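Local coordinates for amino Transferase (Eubacterium rectale, PDB 3ELE), which probably transfers amino groups between amino acids and keto acids with bound pyridoxal-5'-phosphate, as a class I/II aminotransferase, at residues Glu218-Val230 against Cys327-Lys339. Sequence-based numbering, arbitrary orientation.
With PLP (pyridoxal-5'-phosphate), chain E.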
loop_
_atom_site.group_PDB
_atom_site.type_symbol
_atom_site.label_atom_id
_atom_site.label_comp_id
_atom_site.label_asym_id
_atom_site.label_seq_id
_atom_site.Cartn_x
_atom_site.Cartn_y
_atom_site.Cartn_z
ATOM N N GLU A 218 -3.301 -16.917 4.616
ATOM C CA GLU A 218 -3.814 -17.936 3.664
ATOM C C GLU A 218 -3.595 -17.800 2.154
ATOM O O GLU A 218 -4.402 -18.346 1.389
ATOM C CB GLU A 218 -5.318 -18.056 3.873
ATOM C CG GLU A 218 -5.727 -18.399 5.277
ATOM C CD GLU A 218 -7.074 -19.061 5.309
ATOM O OE1 GLU A 218 -7.945 -18.707 4.476
ATOM O OE2 GLU A 218 -7.249 -19.966 6.143
ATOM N N PRO A 219 -2.486 -17.172 1.699
ATOM C CA PRO A 219 -2.368 -17.020 0.232
ATOM C C PRO A 219 -2.189 -18.324 -0.568
ATOM O O PRO A 219 -2.489 -18.311 -1.774
ATOM C CB PRO A 219 -1.170 -16.070 0.062
ATOM C CG PRO A 219 -0.293 -16.352 1.240
ATOM C CD PRO A 219 -1.289 -16.642 2.386
ATOM N N TYR A 220 -1.739 -19.418 0.076
ATOM C CA TYR A 220 -1.578 -20.746 -0.576
ATOM C C TYR A 220 -2.805 -21.661 -0.425
ATOM O O TYR A 220 -2.730 -22.834 -0.824
ATOM C CB TYR A 220 -0.338 -21.494 -0.023
ATOM C CG TYR A 220 0.933 -20.712 -0.187
ATOM C CD1 TYR A 220 1.546 -20.642 -1.416
ATOM C CD2 TYR A 220 1.500 -20.001 0.876
ATOM C CE1 TYR A 220 2.702 -19.908 -1.602
ATOM C CE2 TYR A 220 2.673 -19.246 0.692
ATOM C CZ TYR A 220 3.252 -19.206 -0.567
ATOM O OH TYR A 220 4.385 -18.495 -0.847
ATOM N N ARG A 221 -3.916 -21.148 0.136
ATOM C CA ARG A 221 -5.144 -21.931 0.394
ATOM C C ARG A 221 -5.537 -22.879 -0.725
ATOM O O ARG A 221 -5.799 -24.048 -0.452
ATOM C CB ARG A 221 -6.334 -21.012 0.780
ATOM C CG ARG A 221 -7.720 -21.740 0.834
ATOM C CD ARG A 221 -8.795 -20.920 1.507
ATOM N NE ARG A 221 -8.685 -21.053 2.953
ATOM C CZ ARG A 221 -9.143 -22.085 3.658
ATOM N NH1 ARG A 221 -9.701 -23.148 3.091
ATOM N NH2 ARG A 221 -8.989 -22.083 4.960
ATOM N N GLU A 222 -5.546 -22.388 -1.973
ATOM C CA GLU A 222 -5.936 -23.218 -3.130
ATOM C C GLU A 222 -4.780 -24.035 -3.724
ATOM O O GLU A 222 -5.033 -24.890 -4.568
ATOM C CB GLU A 222 -6.628 -22.407 -4.228
ATOM C CG GLU A 222 -7.945 -21.739 -3.803
ATOM C CD GLU A 222 -7.762 -20.514 -2.939
ATOM O OE1 GLU A 222 -6.723 -19.817 -3.095
ATOM O OE2 GLU A 222 -8.657 -20.258 -2.093
ATOM N N ILE A 223 -3.533 -23.759 -3.308
ATOM C CA ILE A 223 -2.351 -24.515 -3.732
ATOM C C ILE A 223 -2.196 -25.655 -2.725
ATOM O O ILE A 223 -1.374 -25.609 -1.819
ATOM C CB ILE A 223 -1.063 -23.635 -3.863
ATOM C CG1 ILE A 223 -1.348 -22.428 -4.792
ATOM C CG2 ILE A 223 0.139 -24.492 -4.354
ATOM C CD1 ILE A 223 -0.134 -21.875 -5.537
ATOM N N VAL A 224 -3.058 -26.654 -2.891
ATOM C CA VAL A 224 -3.106 -27.844 -2.026
ATOM C C VAL A 224 -3.370 -29.048 -2.942
ATOM O O VAL A 224 -4.051 -28.905 -3.963
ATOM C CB VAL A 224 -4.140 -27.686 -0.860
ATOM C CG1 VAL A 224 -5.557 -27.465 -1.389
ATOM C CG2 VAL A 224 -4.082 -28.896 0.101
ATOM N N TYR A 225 -2.839 -30.217 -2.564
ATOM C CA TYR A 225 -2.843 -31.418 -3.416
ATOM C C TYR A 225 -3.516 -32.624 -2.789
ATOM O O TYR A 225 -3.682 -32.678 -1.571
ATOM C CB TYR A 225 -1.388 -31.807 -3.741
ATOM C CG TYR A 225 -0.496 -30.632 -4.079
ATOM C CD1 TYR A 225 -0.720 -29.880 -5.231
ATOM C CD2 TYR A 225 0.566 -30.250 -3.228
ATOM C CE1 TYR A 225 0.090 -28.784 -5.560
ATOM C CE2 TYR A 225 1.394 -29.158 -3.551
ATOM C CZ TYR A 225 1.147 -28.422 -4.725
ATOM O OH TYR A 225 1.922 -27.318 -5.051
ATOM N N ASP A 226 -3.864 -33.585 -3.648
ATOM C CA ASP A 226 -4.429 -34.911 -3.286
ATOM C C ASP A 226 -5.737 -34.884 -2.474
ATOM O O ASP A 226 -5.988 -35.784 -1.655
ATOM C CB ASP A 226 -3.379 -35.761 -2.517
ATOM C CG ASP A 226 -2.058 -35.921 -3.260
ATOM O OD1 ASP A 226 -2.050 -35.931 -4.511
ATOM O OD2 ASP A 226 -1.028 -36.077 -2.558
ATOM N N GLY A 227 -6.563 -33.865 -2.702
ATOM C CA GLY A 227 -7.807 -33.725 -1.967
ATOM C C GLY A 227 -7.666 -33.409 -0.480
ATOM O O GLY A 227 -8.618 -33.602 0.266
ATOM N N ILE A 228 -6.490 -32.939 -0.044
ATOM C CA ILE A 228 -6.267 -32.576 1.354
ATOM C C ILE A 228 -7.112 -31.335 1.613
ATOM O O ILE A 228 -7.196 -30.460 0.745
ATOM C CB ILE A 228 -4.756 -32.307 1.661
ATOM C CG1 ILE A 228 -3.935 -33.599 1.508
ATOM C CG2 ILE A 228 -4.557 -31.748 3.096
ATOM C CD1 ILE A 228 -4.235 -34.665 2.575
ATOM N N LYS A 229 -7.749 -31.287 2.787
ATOM C CA LYS A 229 -8.630 -30.182 3.170
ATOM C C LYS A 229 -7.875 -29.138 4.001
ATOM O O LYS A 229 -7.134 -29.496 4.929
ATOM C CB LYS A 229 -9.839 -30.716 3.965
ATOM C CG LYS A 229 -10.938 -29.657 4.230
ATOM C CD LYS A 229 -12.269 -30.293 4.645
ATOM C CE LYS A 229 -13.402 -29.284 4.764
ATOM N NZ LYS A 229 -14.677 -29.982 5.110
ATOM N N VAL A 230 -8.040 -27.864 3.624
ATOM C CA VAL A 230 -7.524 -26.720 4.362
ATOM C C VAL A 230 -8.761 -26.254 5.168
ATOM O O VAL A 230 -9.688 -25.704 4.584
ATOM C CB VAL A 230 -7.014 -25.591 3.415
ATOM C CG1 VAL A 230 -6.416 -24.441 4.218
ATOM C CG2 VAL A 230 -5.968 -26.130 2.471
ATOM N N CYS A 327 13.068 -35.971 2.455
ATOM C CA CYS A 327 12.150 -34.883 2.146
ATOM C C CYS A 327 10.851 -35.072 2.923
ATOM O O CYS A 327 10.344 -36.189 3.049
ATOM C CB CYS A 327 11.776 -34.887 0.664
ATOM S SG CYS A 327 13.117 -34.999 -0.534
ATOM N N PHE A 328 10.315 -33.977 3.442
ATOM C CA PHE A 328 8.973 -33.967 4.040
ATOM C C PHE A 328 8.040 -33.804 2.828
ATOM O O PHE A 328 8.198 -32.833 2.068
ATOM C CB PHE A 328 8.842 -32.814 5.048
ATOM C CG PHE A 328 7.429 -32.513 5.464
ATOM C CD1 PHE A 328 6.649 -33.485 6.093
ATOM C CD2 PHE A 328 6.879 -31.242 5.250
ATOM C CE1 PHE A 328 5.330 -33.199 6.484
ATOM C CE2 PHE A 328 5.566 -30.949 5.639
ATOM C CZ PHE A 328 4.793 -31.930 6.257
ATOM N N LYS A 329 7.101 -34.736 2.628
ATOM C CA LYS A 329 6.181 -34.641 1.473
ATOM C C LYS A 329 5.167 -33.533 1.773
ATOM O O LYS A 329 4.365 -33.693 2.674
ATOM C CB LYS A 329 5.470 -35.962 1.153
ATOM C CG LYS A 329 4.717 -35.919 -0.206
ATOM C CD LYS A 329 4.233 -37.286 -0.677
ATOM C CE LYS A 329 3.604 -37.186 -2.098
ATOM N NZ LYS A 329 3.168 -38.493 -2.731
ATOM N N PRO A 330 5.203 -32.410 1.021
ATOM C CA PRO A 330 4.285 -31.313 1.352
ATOM C C PRO A 330 2.885 -31.534 0.798
ATOM O O PRO A 330 2.755 -32.041 -0.318
ATOM C CB PRO A 330 4.934 -30.112 0.657
ATOM C CG PRO A 330 5.601 -30.684 -0.525
ATOM C CD PRO A 330 6.013 -32.079 -0.170
ATOM N N ASP A 331 1.859 -31.138 1.561
ATOM C CA ASP A 331 0.453 -31.208 1.118
ATOM C C ASP A 331 -0.023 -29.929 0.403
ATOM O O ASP A 331 -1.079 -29.946 -0.253
ATOM C CB ASP A 331 -0.465 -31.507 2.304
ATOM C CG ASP A 331 -0.267 -32.909 2.858
ATOM O OD1 ASP A 331 -0.069 -33.850 2.059
ATOM O OD2 ASP A 331 -0.312 -33.070 4.089
ATOM N N GLY A 332 0.737 -28.837 0.520
ATOM C CA GLY A 332 0.361 -27.571 -0.105
ATOM C C GLY A 332 1.516 -26.612 -0.295
ATOM O O GLY A 332 2.646 -26.925 0.081
ATOM N N ALA A 333 1.222 -25.449 -0.894
ATOM C CA ALA A 333 2.235 -24.438 -1.255
ATOM C C ALA A 333 3.187 -25.016 -2.344
ATOM O O ALA A 333 2.874 -26.069 -2.957
ATOM C CB ALA A 333 2.991 -23.924 -0.009
ATOM N N PHE A 334 4.293 -24.333 -2.632
ATOM C CA PHE A 334 5.246 -24.812 -3.664
ATOM C C PHE A 334 6.714 -24.812 -3.216
ATOM O O PHE A 334 7.630 -24.500 -3.985
ATOM C CB PHE A 334 4.992 -24.173 -5.041
ATOM C CG PHE A 334 4.785 -22.669 -5.031
ATOM C CD1 PHE A 334 5.751 -21.800 -4.504
ATOM C CD2 PHE A 334 3.664 -22.113 -5.672
ATOM C CE1 PHE A 334 5.569 -20.404 -4.557
ATOM C CE2 PHE A 334 3.482 -20.719 -5.740
ATOM C CZ PHE A 334 4.425 -19.866 -5.180
ATOM N N TYR A 335 6.907 -25.234 -1.962
ATOM C CA TYR A 335 8.213 -25.336 -1.332
ATOM C C TYR A 335 8.386 -26.744 -0.761
ATOM O O TYR A 335 7.468 -27.263 -0.108
ATOM C CB TYR A 335 8.301 -24.322 -0.207
ATOM C CG TYR A 335 7.915 -22.933 -0.612
ATOM C CD1 TYR A 335 8.768 -22.150 -1.387
ATOM C CD2 TYR A 335 6.671 -22.406 -0.257
ATOM C CE1 TYR A 335 8.402 -20.858 -1.783
ATOM C CE2 TYR A 335 6.299 -21.134 -0.643
ATOM C CZ TYR A 335 7.168 -20.358 -1.409
ATOM O OH TYR A 335 6.809 -19.093 -1.780
HETATM N N MSE A 336 9.527 -27.377 -1.029
HETATM C CA MSE A 336 9.823 -28.665 -0.430
HETATM C C MSE A 336 10.879 -28.478 0.664
HETATM O O MSE A 336 11.917 -27.832 0.439
HETATM C CB MSE A 336 10.264 -29.677 -1.458
HETATM C CG MSE A 336 10.328 -31.100 -0.878
HETATM SE SE MSE A 336 10.423 -32.373 -2.228
HETATM C CE MSE A 336 8.672 -32.142 -2.928
ATOM N N PHE A 337 10.605 -29.070 1.825
ATOM C CA PHE A 337 11.466 -28.981 3.004
ATOM C C PHE A 337 12.255 -30.300 3.054
ATOM O O PHE A 337 11.669 -31.380 3.238
ATOM C CB PHE A 337 10.593 -28.734 4.249
ATOM C CG PHE A 337 11.199 -27.795 5.242
ATOM C CD1 PHE A 337 11.516 -26.496 4.869
ATOM C CD2 PHE A 337 11.400 -28.176 6.574
ATOM C CE1 PHE A 337 12.085 -25.618 5.773
ATOM C CE2 PHE A 337 11.940 -27.288 7.491
ATOM C CZ PHE A 337 12.266 -26.002 7.089
ATOM N N VAL A 338 13.576 -30.198 2.843
ATOM C CA VAL A 338 14.490 -31.352 2.743
ATOM C C VAL A 338 15.546 -31.258 3.843
ATOM O O VAL A 338 16.074 -30.159 4.122
ATOM C CB VAL A 338 15.163 -31.371 1.352
ATOM C CG1 VAL A 338 16.119 -32.577 1.167
ATOM C CG2 VAL A 338 14.109 -31.372 0.250
ATOM N N LYS A 339 15.831 -32.388 4.495
ATOM C CA LYS A 339 16.852 -32.404 5.528
ATOM C C LYS A 339 18.254 -32.292 4.899
ATOM O O LYS A 339 18.559 -32.996 3.931
ATOM C CB LYS A 339 16.771 -33.636 6.458
ATOM C CG LYS A 339 17.677 -33.351 7.658
ATOM C CD LYS A 339 17.564 -34.112 8.918
ATOM C CE LYS A 339 18.299 -33.261 10.040
ATOM N NZ LYS A 339 19.534 -32.434 9.582
HETATM N N1 PLP E . 2.619 -14.958 3.280
HETATM C C2 PLP E . 3.448 -16.000 2.856
HETATM C C2A PLP E . 3.607 -17.205 3.727
HETATM C C3 PLP E . 4.100 -15.928 1.609
HETATM O O3 PLP E . 4.903 -16.957 1.177
HETATM C C4 PLP E . 3.955 -14.782 0.793
HETATM C C4A PLP E . 5.011 -14.589 -0.280
HETATM O O4A PLP E . 6.072 -14.026 -0.007
HETATM C C5 PLP E . 3.101 -13.731 1.248
HETATM C C6 PLP E . 2.441 -13.829 2.498
HETATM C C5A PLP E . 2.896 -12.446 0.473
HETATM O O4P PLP E . 1.813 -12.485 -0.401
HETATM P P PLP E . 1.427 -11.119 -1.165
HETATM O O1P PLP E . -0.061 -11.047 -1.355
HETATM O O2P PLP E . 2.031 -11.140 -2.539
HETATM O O3P PLP E . 1.899 -9.909 -0.427
#
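The phenol oxygen of Y220 is gripped by two hydrogen bonds: Y220 OH lies 2.7 Å from Y335 OH and 2.6 Å from O3 of pyridoxal-5'-phosphate, so a tyrosine hydroxyl, able to give and accept, suits a place between two other hydroxyl-type oxygens. With CG anti to its carbonyl carbon (chi1 -57°), the Y220 ring reaches across to the other segment. The methyl of A333 sits over one face as a CH-pi contact, CB 4.1 Å from the ring centroid, offset toward the CG/CD1 rim, where a larger side chain would probably crowd the ring. The ring's edge points at the face of F334 in a T-shaped pair, planes at 87°. A phenylalanine in place of Y220 would probably keep this packing but leave the cofactor's O3 and Y335 OH without their shared partner. Y225 OH donates to A333 O at 2.6 Å, at the edge of its ring. A single backbone bridge joins V224 to G332, flanked by hydrogen bonds from A333 N to I223 O (2.8 Å) and Y225 N to D331 O (2.9 Å); glycine fits there because a side chain would run into I223 O. I223 CD1 packs on F334 CE2 at 3.8 Å. The contact ties the loop between strands 213-217 and 240-245 of the large mixed sheet to the turn leading into strand 335-339 of the small antiparallel sheet, with Y309 of helix 306-323 against I223, Y225 and F334.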